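Local coordinates for putative gdp-fucose protein o-fucosyltransferase 1 (Caenorhabditis elegans, PDB 3ZY2) that belongs to the GDP-fucose protein O-fucosyltransferase family of GT-B-fold glycosyltransferases and holds guanosine-5'-diphosphate in its pocket, at residues T67-Y71 with T72-T76. Sequence-based numbering, arbitrary orientation.
Sequences TVAKY and TRVVT
Val74 points its CB toward residues 67-71 and sets one methyl, CG2, against two residues at once. Val74 CG2 lies 3.9 Å from Ala69 CB and 4.0 Å from Val68 CG1, while Val74 CG1 approaches the same Val68 CG1 at 4.2 Å. The two valines meet at a slant, branch against branch. Val68 holds CG1 between its backbone N and carbonyl carbon (chi1 76°), and this is the methyl that meets Val74. The chain turns through Ala69 to Thr72: Tyr71 N donates to Val68 O at 2.9 Å, and Thr72 N adds a weak bond to the same oxygen at 3.5 Å. Ala69 CA makes a C-H...O contact with Thr72 O at 3.4 Å. This turn delivers the chain from helix 65-68 into strand 74-75, an outer strand, within this chain, of a parallel sheet in one of the Rossmann-like halves of the GT-B fold, where Val75 bonds through its backbone to Leu41 and Leu43. Tyr71 CG lies anti to the backbone N (chi1 178°), which brings Tyr71 CD2 to 3.8 Å from Thr72 CG2. The same ring receives Lys35 of helix 20-37 in a cation-pi contact, and Lys35 NZ also bonds Tyr71 O. Thr72 and Val68 both pack on Leu31 of that helix, whereas Arg73 turns its CB away, and its guanidinium forms salt bridges with Asp6 and Asp38.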
loop_
_atom_site.group_PDB
_atom_site.type_symbol
_atom_site.label_atom_id
_atom_site.label_comp_id
_atom_site.label_asym_id
_atom_site.label_seq_id
_atom_site.Cartn_x
_atom_site.Cartn_y
_atom_site.Cartn_z
ATOM N N THR A 67 21.058 -24.645 -2.302
ATOM C CA THR A 67 20.045 -25.090 -1.368
ATOM C C THR A 67 18.679 -24.445 -1.624
ATOM O O THR A 67 17.665 -25.130 -1.617
ATOM C CB THR A 67 20.511 -24.893 0.075
ATOM O OG1 THR A 67 21.746 -25.616 0.262
ATOM C CG2 THR A 67 19.486 -25.459 1.041
ATOM N N VAL A 68 18.661 -23.143 -1.890
ATOM C CA VAL A 68 17.392 -22.482 -2.147
ATOM C C VAL A 68 16.745 -22.976 -3.448
ATOM O O VAL A 68 15.519 -23.063 -3.537
ATOM C CB VAL A 68 17.519 -20.943 -2.058
ATOM C CG1 VAL A 68 18.198 -20.337 -3.290
ATOM C CG2 VAL A 68 16.146 -20.322 -1.861
ATOM N N ALA A 69 17.586 -23.342 -4.418
ATOM C CA ALA A 69 17.132 -23.887 -5.697
ATOM C C ALA A 69 16.376 -25.203 -5.525
ATOM O O ALA A 69 15.631 -25.612 -6.423
ATOM C CB ALA A 69 18.318 -24.070 -6.640
ATOM N N LYS A 70 16.547 -25.861 -4.384
ATOM C CA LYS A 70 15.824 -27.125 -4.136
ATOM C C LYS A 70 14.358 -26.848 -3.817
ATOM O O LYS A 70 13.501 -27.753 -3.875
ATOM C CB LYS A 70 16.488 -27.915 -3.018
ATOM C CG LYS A 70 17.955 -28.230 -3.282
ATOM C CD LYS A 70 18.150 -29.584 -3.905
ATOM C CE LYS A 70 19.601 -30.066 -3.712
ATOM N NZ LYS A 70 20.027 -30.150 -2.282
ATOM N N TYR A 71 14.057 -25.588 -3.520
ATOM C CA TYR A 71 12.679 -25.192 -3.294
ATOM C C TYR A 71 11.984 -24.708 -4.566
ATOM O O TYR A 71 10.853 -25.126 -4.870
ATOM C CB TYR A 71 12.568 -24.140 -2.179
ATOM C CG TYR A 71 11.139 -23.709 -1.992
ATOM C CD1 TYR A 71 10.184 -24.600 -1.469
ATOM C CD2 TYR A 71 10.710 -22.447 -2.404
ATOM C CE1 TYR A 71 8.862 -24.225 -1.337
ATOM C CE2 TYR A 71 9.386 -22.067 -2.274
ATOM C CZ TYR A 71 8.469 -22.959 -1.742
ATOM O OH TYR A 71 7.155 -22.566 -1.618
ATOM N N THR A 72 12.640 -23.815 -5.301
ATOM C CA THR A 72 12.049 -23.237 -6.503
ATOM C C THR A 72 13.156 -22.739 -7.428
ATOM O O THR A 72 14.290 -22.568 -6.985
ATOM C CB THR A 72 11.061 -22.110 -6.132
ATOM O OG1 THR A 72 10.198 -21.825 -7.241
ATOM C CG2 THR A 72 11.807 -20.837 -5.653
ATOM N N ARG A 73 12.832 -22.502 -8.701
ATOM C CA ARG A 73 13.807 -21.953 -9.635
ATOM C C ARG A 73 14.235 -20.550 -9.265
ATOM O O ARG A 73 13.395 -19.678 -9.029
ATOM C CB ARG A 73 13.263 -21.919 -11.057
ATOM C CG ARG A 73 12.945 -23.268 -11.599
ATOM C CD ARG A 73 12.803 -23.249 -13.130
ATOM N NE ARG A 73 11.777 -22.313 -13.609
ATOM C CZ ARG A 73 10.466 -22.465 -13.439
ATOM N NH1 ARG A 73 9.983 -23.531 -12.811
ATOM N NH2 ARG A 73 9.629 -21.554 -13.907
ATOM N N VAL A 74 15.549 -20.356 -9.232
ATOM C CA VAL A 74 16.162 -19.095 -8.859
ATOM C C VAL A 74 17.333 -18.759 -9.779
ATOM O O VAL A 74 17.909 -19.661 -10.418
ATOM C CB VAL A 74 16.698 -19.151 -7.392
ATOM C CG1 VAL A 74 15.558 -19.304 -6.382
ATOM C CG2 VAL A 74 17.749 -20.259 -7.222
ATOM N N VAL A 75 17.660 -17.467 -9.861
ATOM C CA VAL A 75 18.921 -16.994 -10.446
ATOM C C VAL A 75 19.512 -15.912 -9.547
ATOM O O VAL A 75 18.770 -15.164 -8.898
ATOM C CB VAL A 75 18.774 -16.423 -11.885
ATOM C CG1 VAL A 75 18.562 -17.545 -12.893
ATOM C CG2 VAL A 75 17.695 -15.312 -11.952
ATOM N N THR A 76 20.831 -15.828 -9.497
ATOM C CA THR A 76 21.465 -14.738 -8.755
ATOM C C THR A 76 21.183 -13.389 -9.417
ATOM O O THR A 76 20.868 -13.321 -10.614
ATOM C CB THR A 76 22.986 -14.917 -8.655
ATOM O OG1 THR A 76 23.559 -14.923 -9.976
ATOM C CG2 THR A 76 23.348 -16.219 -7.925
#